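Local coordinates for protein glycosyl hydrolase, family 38 (Enterococcus faecalis, PDB 5KBP) that probably hydrolyses alpha-mannosidic linkages in carbohydrates, at residues Val610-Ala615 and Asn667-His672; Arg303-Gln308 and Ala768-Glu773. All coordinates share one frame; numbering follows the deposited sequence.

Contact 1. Residues Val610-Ala615 and Asn667-His672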
ATOM      1  N   VAL A 610       0.917  30.681  17.641  1.00 56.29           N
ATOM      2  CA  VAL A 610       2.294  31.142  17.735  1.00 59.67           C
ATOM      3  C   VAL A 610       2.868  31.255  16.329  1.00 61.50           C
ATOM      4  O   VAL A 610       2.470  30.528  15.412  1.00 62.61           O
ATOM      5  CB  VAL A 610       3.153  30.206  18.619  1.00 58.52           C
ATOM      6  CG1 VAL A 610       3.605  28.974  17.844  1.00 54.36           C
ATOM      7  CG2 VAL A 610       4.335  30.960  19.199  1.00 67.24           C
ATOM      8  N   MET A 611       3.798  32.190  16.158  1.00 57.81           N
ATOM      9  CA  MET A 611       4.406  32.469  14.863  1.00 55.96           C
ATOM     10  C   MET A 611       5.711  31.692  14.744  1.00 54.51           C
ATOM     11  O   MET A 611       6.653  31.930  15.507  1.00 54.56           O
ATOM     12  CB  MET A 611       4.650  33.966  14.690  1.00 54.33           C
ATOM     13  CG  MET A 611       3.384  34.800  14.756  1.00 51.96           C
ATOM     14  SD  MET A 611       2.259  34.492  13.377  1.00 63.86           S
ATOM     15  CE  MET A 611       3.256  35.053  11.999  1.00 54.56           C
ATOM     16  N   LEU A 612       5.764  30.772  13.785  1.00 55.92           N
ATOM     17  CA  LEU A 612       6.918  29.906  13.627  1.00 59.56           C
ATOM     18  C   LEU A 612       7.609  30.157  12.292  1.00 56.96           C
ATOM     19  O   LEU A 612       6.958  30.524  11.308  1.00 52.66           O
ATOM     20  CB  LEU A 612       6.517  28.429  13.717  1.00 54.94           C
ATOM     21  CG  LEU A 612       5.963  27.947  15.057  1.00 48.06           C
ATOM     22  CD1 LEU A 612       5.761  26.441  15.036  1.00 46.04           C
ATOM     23  CD2 LEU A 612       6.890  28.355  16.191  1.00 48.29           C
ATOM     24  N   PRO A 613       8.930  29.987  12.236  1.00 53.82           N
ATOM     25  CA  PRO A 613       9.624  30.026  10.945  1.00 47.71           C
ATOM     26  C   PRO A 613       9.056  28.980   9.997  1.00 46.61           C
ATOM     27  O   PRO A 613       8.760  27.852  10.396  1.00 53.07           O
ATOM     28  CB  PRO A 613      11.079  29.723  11.319  1.00 47.40           C
ATOM     29  CG  PRO A 613      11.195  30.156  12.745  1.00 51.48           C
ATOM     30  CD  PRO A 613       9.865  29.839  13.366  1.00 52.92           C
ATOM     31  N   VAL A 614       8.894  29.370   8.731  1.00 49.92           N
ATOM     32  CA  VAL A 614       8.287  28.474   7.749  1.00 44.11           C
ATOM     33  C   VAL A 614       9.143  27.228   7.560  1.00 46.92           C
ATOM     34  O   VAL A 614       8.621  26.118   7.393  1.00 46.42           O
ATOM     35  CB  VAL A 614       8.060  29.218   6.421  1.00 46.35           C
ATOM     36  CG1 VAL A 614       7.456  28.287   5.380  1.00 58.81           C
ATOM     37  CG2 VAL A 614       7.163  30.422   6.646  1.00 46.41           C
ATOM     38  N   ALA A 615      10.457  27.387   7.592  1.00 53.65           N
ATOM     39  CA  ALA A 615      11.406  26.286   7.446  1.00 51.36           C
ATOM     40  C   ALA A 615      12.782  26.816   7.830  1.00 44.52           C
ATOM     41  O   ALA A 615      12.905  27.896   8.421  1.00 50.81           O
ATOM     42  CB  ALA A 615      11.394  25.724   6.022  1.00 49.90           C
ATOM     43  N   ASN A 667       0.047  21.023  10.739  1.00 49.96           N
ATOM     44  CA  ASN A 667       1.474  21.282  10.573  1.00 40.34           C
ATOM     45  C   ASN A 667       1.763  21.682   9.132  1.00 42.92           C
ATOM     46  O   ASN A 667       1.812  20.839   8.234  1.00 38.75           O
ATOM     47  CB  ASN A 667       2.281  20.054  10.977  1.00 35.11           C
ATOM     48  CG  ASN A 667       3.772  20.300  10.932  1.00 43.66           C
ATOM     49  OD1 ASN A 667       4.527  19.522  10.347  1.00 44.42           O
ATOM     50  ND2 ASN A 667       4.206  21.397  11.538  1.00 47.75           N
ATOM     51  N   GLN A 668       1.946  22.982   8.907  1.00 44.78           N
ATOM     52  CA  GLN A 668       2.423  23.507   7.635  1.00 46.76           C
ATOM     53  C   GLN A 668       3.825  24.093   7.776  1.00 50.36           C
ATOM     54  O   GLN A 668       4.224  24.969   7.006  1.00 47.15           O
ATOM     55  CB  GLN A 668       1.452  24.547   7.082  1.00 37.35           C
ATOM     56  CG  GLN A 668       0.068  23.995   6.782  1.00 44.50           C
ATOM     57  CD  GLN A 668       0.094  22.879   5.752  1.00 56.76           C
ATOM     58  OE1 GLN A 668       0.897  22.897   4.821  1.00 66.71           O
ATOM     59  NE2 GLN A 668      -0.788  21.898   5.919  1.00 56.93           N
ATOM     60  N   ILE A 669       4.575  23.610   8.762  1.00 50.41           N
ATOM     61  CA  ILE A 669       5.905  24.106   9.085  1.00 48.61           C
ATOM     62  C   ILE A 669       6.907  22.989   8.833  1.00 43.98           C
ATOM     63  O   ILE A 669       6.618  21.815   9.092  1.00 52.61           O
ATOM     64  CB  ILE A 669       5.978  24.597  10.547  1.00 46.13           C
ATOM     65  CG1 ILE A 669       4.951  25.707  10.788  1.00 47.75           C
ATOM     66  CG2 ILE A 669       7.374  25.082  10.895  1.00 35.51           C
ATOM     67  CD1 ILE A 669       5.128  26.913   9.889  1.00 47.98           C
ATOM     68  N   LYS A 670       8.081  23.353   8.327  1.00 36.99           N
ATOM     69  CA  LYS A 670       9.128  22.398   8.007  1.00 40.17           C
ATOM     70  C   LYS A 670      10.362  22.651   8.867  1.00 37.68           C
ATOM     71  O   LYS A 670      10.558  23.742   9.407  1.00 47.20           O
ATOM     72  CB  LYS A 670       9.509  22.472   6.523  1.00 41.50           C
ATOM     73  CG  LYS A 670       8.358  22.178   5.579  1.00 44.48           C
ATOM     74  CD  LYS A 670       8.764  22.392   4.129  1.00 43.28           C
ATOM     75  CE  LYS A 670       7.596  22.160   3.182  1.00 49.80           C
ATOM     76  NZ  LYS A 670       7.955  22.435   1.762  1.00 58.68           N
ATOM     77  N   ASP A 671      11.188  21.609   8.989  1.00 38.64           N
ATOM     78  CA  ASP A 671      12.497  21.695   9.640  1.00 44.43           C
ATOM     79  C   ASP A 671      12.384  22.177  11.086  1.00 49.37           C
ATOM     80  O   ASP A 671      13.060  23.116  11.508  1.00 45.83           O
ATOM     81  CB  ASP A 671      13.443  22.596   8.840  1.00 48.31           C
ATOM     82  CG  ASP A 671      13.657  22.104   7.422  1.00 59.86           C
ATOM     83  OD1 ASP A 671      13.852  20.885   7.234  1.00 62.54           O
ATOM     84  OD2 ASP A 671      13.628  22.940   6.494  1.00 66.61           O
ATOM     85  N   HIS A 672      11.525  21.515  11.860  1.00 51.74           N
ATOM     86  CA  HIS A 672      11.304  21.920  13.240  1.00 53.70           C
ATOM     87  C   HIS A 672      10.861  20.721  14.066  1.00 47.16           C
ATOM     88  O   HIS A 672      10.544  19.653  13.537  1.00 42.87           O
ATOM     89  CB  HIS A 672      10.265  23.042  13.334  1.00 49.96           C
ATOM     90  CG  HIS A 672       8.864  22.584  13.078  1.00 51.13           C
ATOM     91  ND1 HIS A 672       7.829  22.826  13.958  1.00 50.66           N
ATOM     92  CD2 HIS A 672       8.326  21.895  12.045  1.00 48.69           C
ATOM     93  CE1 HIS A 672       6.715  22.306  13.475  1.00 44.70           C
ATOM     94  NE2 HIS A 672       6.990  21.735  12.317  1.00 46.82           N
TER
HETATM   95  O   HOH W   1      10.743  25.999  10.794  1.00 44.88           O
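The backbone N-H of Lys670 donates to the carbonyl of Val614, with N to O at 3.0 Å and a nearly straight path (167° at the hydrogen); the donor sits tilted out of the carbonyl plane. One residue further on, Ala615 CA approaches Lys670 O at 3.3 Å in a straight CA-H...O contact. A water joins the two segments a second time, donating to both Pro613 O and Lys670 O; Pro613, having no N-H, can take part in such bonding only through its carbonyl. Ile669 packs against the strand end. Its CG2 branch lies anti to the backbone N (CG1 at chi1 -59°), which presses this methyl tightly against Pro613 O at 3.1 Å and sets it over the centre of the His672 ring, 3.5 Å above its plane. The CG1 branch meets Leu612 CB at 4.3 Å, one beta-branched and one leucine side chain making the apolar part of the seam. Here the end of strand 601-613 is held to the loop joining strands 659-667 and 672-679, which belong to two different antiparallel sheets of the C-terminal domain. At the far end Ala615 CB, small enough for close approach, rests 3.6 Å from Asp671 OD2, an oxygen that accepts from the backbone N of Ala616. Further out, Asp564 bonds His672 ND1 and so fixes the ring against Ile669, while Gln769 OE1 takes the N-H of Asp671.

Contact 2. Residues Arg303-Gln308 and Ala768-Glu773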
ATOM      1  N   ARG A 303       8.725  10.883  11.776  1.00 36.25           N
ATOM      2  CA  ARG A 303       7.456  10.442  11.197  1.00 41.44           C
ATOM      3  C   ARG A 303       6.544   9.842  12.272  1.00 45.34           C
ATOM      4  O   ARG A 303       6.297   8.638  12.327  1.00 44.08           O
ATOM      5  CB  ARG A 303       7.696   9.443  10.061  1.00 41.41           C
ATOM      6  CG  ARG A 303       8.561   9.969   8.926  1.00 41.45           C
ATOM      7  CD  ARG A 303       8.777   8.895   7.873  1.00 46.99           C
ATOM      8  NE  ARG A 303       9.643   9.335   6.783  1.00 41.09           N
ATOM      9  CZ  ARG A 303       9.205   9.761   5.601  1.00 42.24           C
ATOM     10  NH1 ARG A 303       7.904   9.811   5.347  1.00 40.67           N
ATOM     11  NH2 ARG A 303      10.073  10.133   4.669  1.00 44.62           N
ATOM     12  N   VAL A 304       6.043  10.736  13.127  1.00 44.84           N
ATOM     13  CA  VAL A 304       5.291  10.311  14.307  1.00 40.60           C
ATOM     14  C   VAL A 304       4.024   9.558  13.918  1.00 43.14           C
ATOM     15  O   VAL A 304       3.529   8.723  14.686  1.00 43.76           O
ATOM     16  CB  VAL A 304       4.981  11.531  15.199  1.00 41.94           C
ATOM     17  CG1 VAL A 304       4.099  12.528  14.458  1.00 48.25           C
ATOM     18  CG2 VAL A 304       4.339  11.096  16.511  1.00 34.71           C
ATOM     19  N   TYR A 305       3.485   9.823  12.724  1.00 40.34           N
ATOM     20  CA  TYR A 305       2.272   9.134  12.296  1.00 36.80           C
ATOM     21  C   TYR A 305       2.496   7.633  12.165  1.00 41.18           C
ATOM     22  O   TYR A 305       1.563   6.848  12.369  1.00 52.35           O
ATOM     23  CB  TYR A 305       1.766   9.720  10.977  1.00 32.76           C
ATOM     24  CG  TYR A 305       2.746   9.631   9.828  1.00 38.75           C
ATOM     25  CD1 TYR A 305       3.664  10.645   9.592  1.00 44.67           C
ATOM     26  CD2 TYR A 305       2.742   8.539   8.967  1.00 42.11           C
ATOM     27  CE1 TYR A 305       4.557  10.572   8.539  1.00 45.53           C
ATOM     28  CE2 TYR A 305       3.632   8.457   7.912  1.00 43.10           C
ATOM     29  CZ  TYR A 305       4.536   9.476   7.703  1.00 45.34           C
ATOM     30  OH  TYR A 305       5.423   9.400   6.653  1.00 45.39           O
ATOM     31  N   LEU A 306       3.717   7.216  11.824  1.00 41.25           N
ATOM     32  CA  LEU A 306       4.040   5.794  11.822  1.00 43.37           C
ATOM     33  C   LEU A 306       3.940   5.213  13.227  1.00 42.63           C
ATOM     34  O   LEU A 306       3.371   4.134  13.429  1.00 39.42           O
ATOM     35  CB  LEU A 306       5.443   5.573  11.254  1.00 40.70           C
ATOM     36  CG  LEU A 306       5.704   5.938   9.793  1.00 37.47           C
ATOM     37  CD1 LEU A 306       7.181   5.796   9.477  1.00 38.87           C
ATOM     38  CD2 LEU A 306       4.874   5.071   8.863  1.00 39.47           C
ATOM     39  N   LYS A 307       4.495   5.921  14.214  1.00 44.43           N
ATOM     40  CA  LYS A 307       4.456   5.438  15.590  1.00 40.81           C
ATOM     41  C   LYS A 307       3.033   5.433  16.132  1.00 46.96           C
ATOM     42  O   LYS A 307       2.663   4.547  16.912  1.00 51.17           O
ATOM     43  CB  LYS A 307       5.362   6.293  16.479  1.00 34.78           C
ATOM     44  CG  LYS A 307       6.841   5.925  16.434  1.00 42.17           C
ATOM     45  CD  LYS A 307       7.512   6.375  15.149  1.00 38.74           C
ATOM     46  CE  LYS A 307       9.014   6.174  15.230  1.00 37.08           C
ATOM     47  NZ  LYS A 307       9.688   6.555  13.960  1.00 33.50           N
ATOM     48  N   GLN A 308       2.221   6.415  15.736  1.00 45.31           N
ATOM     49  CA  GLN A 308       0.832   6.451  16.181  1.00 48.79           C
ATOM     50  C   GLN A 308       0.043   5.282  15.607  1.00 39.83           C
ATOM     51  O   GLN A 308      -0.722   4.625  16.323  1.00 45.98           O
ATOM     52  CB  GLN A 308       0.191   7.782  15.791  1.00 41.93           C
ATOM     53  CG  GLN A 308       0.734   8.975  16.560  1.00 40.60           C
ATOM     54  CD  GLN A 308       0.079  10.281  16.157  1.00 48.51           C
ATOM     55  OE1 GLN A 308      -0.215  10.506  14.983  1.00 52.28           O
ATOM     56  NE2 GLN A 308      -0.156  11.149  17.132  1.00 44.29           N
ATOM     57  N   ALA A 768       8.895  13.413   5.048  1.00 39.34           N
ATOM     58  CA  ALA A 768       9.345  13.365   6.432  1.00 39.35           C
ATOM     59  C   ALA A 768       9.092  14.673   7.168  1.00 41.58           C
ATOM     60  O   ALA A 768       9.285  14.726   8.389  1.00 47.07           O
ATOM     61  CB  ALA A 768      10.834  13.018   6.492  1.00 37.21           C
ATOM     62  N   GLN A 769       8.675  15.725   6.460  1.00 31.41           N
ATOM     63  CA  GLN A 769       8.301  16.979   7.099  1.00 41.18           C
ATOM     64  C   GLN A 769       6.954  16.894   7.804  1.00 42.94           C
ATOM     65  O   GLN A 769       6.582  17.846   8.498  1.00 42.68           O
ATOM     66  CB  GLN A 769       8.277  18.111   6.069  1.00 45.90           C
ATOM     67  CG  GLN A 769       9.620  18.398   5.411  1.00 45.64           C
ATOM     68  CD  GLN A 769      10.591  19.124   6.326  1.00 48.50           C
ATOM     69  OE1 GLN A 769      10.288  19.393   7.486  1.00 45.18           O
ATOM     70  NE2 GLN A 769      11.766  19.448   5.800  1.00 43.21           N
ATOM     71  N   CYS A 770       6.217  15.798   7.623  1.00 35.25           N
ATOM     72  CA  CYS A 770       4.991  15.519   8.372  1.00 39.89           C
ATOM     73  C   CYS A 770       3.988  16.665   8.264  1.00 38.60           C
ATOM     74  O   CYS A 770       3.485  17.182   9.263  1.00 45.77           O
ATOM     75  CB  CYS A 770       5.311  15.210   9.836  1.00 45.55           C
ATOM     76  SG  CYS A 770       6.396  13.791  10.073  1.00 46.91           S
ATOM     77  N   GLN A 771       3.698  17.064   7.031  1.00 42.55           N
ATOM     78  CA  GLN A 771       2.737  18.129   6.793  1.00 49.75           C
ATOM     79  C   GLN A 771       1.314  17.588   6.868  1.00 45.30           C
ATOM     80  O   GLN A 771       1.021  16.499   6.368  1.00 51.38           O
ATOM     81  CB  GLN A 771       2.977  18.773   5.425  1.00 46.80           C
ATOM     82  CG  GLN A 771       4.376  19.345   5.226  1.00 39.12           C
ATOM     83  CD  GLN A 771       4.629  20.595   6.050  1.00 49.92           C
ATOM     84  OE1 GLN A 771       4.362  21.711   5.603  1.00 56.44           O
ATOM     85  NE2 GLN A 771       5.153  20.413   7.256  1.00 46.80           N
ATOM     86  N   GLY A 772       0.427  18.356   7.503  1.00 50.39           N
ATOM     87  CA  GLY A 772      -0.980  18.033   7.512  1.00 54.00           C
ATOM     88  C   GLY A 772      -1.540  18.016   8.917  1.00 50.12           C
ATOM     89  O   GLY A 772      -0.928  18.526   9.862  1.00 49.61           O
ATOM     90  N   GLU A 773      -2.723  17.416   9.043  1.00 51.40           N
ATOM     91  CA  GLU A 773      -3.435  17.358  10.312  1.00 51.35           C
ATOM     92  C   GLU A 773      -2.873  16.253  11.197  1.00 45.20           C
ATOM     93  O   GLU A 773      -2.588  15.146  10.730  1.00 47.43           O
ATOM     94  CB  GLU A 773      -4.926  17.116  10.069  1.00 64.73           C
ATOM     95  CG  GLU A 773      -5.624  18.190   9.246  1.00 83.38           C
ATOM     96  CD  GLU A 773      -6.279  19.253  10.107  1.00101.42           C
ATOM     97  OE1 GLU A 773      -6.505  20.374   9.605  1.00108.51           O
ATOM     98  OE2 GLU A 773      -6.567  18.965  11.288  1.00106.33           O
TER
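The first turn of helix 304-332, in the alpha-mannosidase middle domain, meets the turn that leads into strand 772-783, so the contact joins a long helix to an antiparallel beta-sheet through van der Waals packing. Ala768, in a 3-10 segment, lies against one face of the flat guanidinium of Arg303: its CA is 3.7 Å from the plane, over the centre, and its CB comes 3.5 Å from NH2. A methyl group suits this place because it lets the backbone draw close to the flat group. The long arginine chain runs extended from CG to NE, carrying the guanidinium to Ala768. Its orientation is set by bonds around the edge: NH1 donates to Tyr305 OH at 2.8 Å, with the oxygen only 3° out of the guanidinium plane, while NE and NH2 form salt bridges with Glu571 and Asp362. These two acids probably offset the buried charge, and Asp362 ties in the start of helix 362-393. Tyr305 has its CG between the backbone N and the carbonyl carbon (chi1 60°), a choice rare in the middle of a helix but possible in its first turn, and this brings its hydroxyl to Arg303 and one ring edge to Cys770. The CB of Cys770 points toward the helix from a backbone in the left-handed conformation. The sulfur, compact and polarisable, fits between backbone and ring: SG lies 3.7 Å from Arg303 CA and makes a sulfur-aromatic contact at the edge of the Tyr305 ring, near its plane, 4.0 Å from CE1.

Both contacts are largely buried, yet contact 2 sits about 16 Å from the centre of the chain and contact 1 about 28 Å (centre to centre), with Lys670 exposed. Strands 601-613, 659-667 and 772-783 all belong to one sheet: contact 1 holds the end of one of its strands to the loop that crosses to another sheet, whereas contact 2 sets it against the middle-domain helix. The outer site adds a backbone hydrogen bond and a bridging water to its apolar packing; the inner one is side-chain packing around Arg303, whose charge is probably offset by Glu571 and Asp362. The two are directly coupled, since Gln771 NE2 probably donates to Ile669 O at 2.7 Å and Asn667 N to Gly772 O at 2.8 Å.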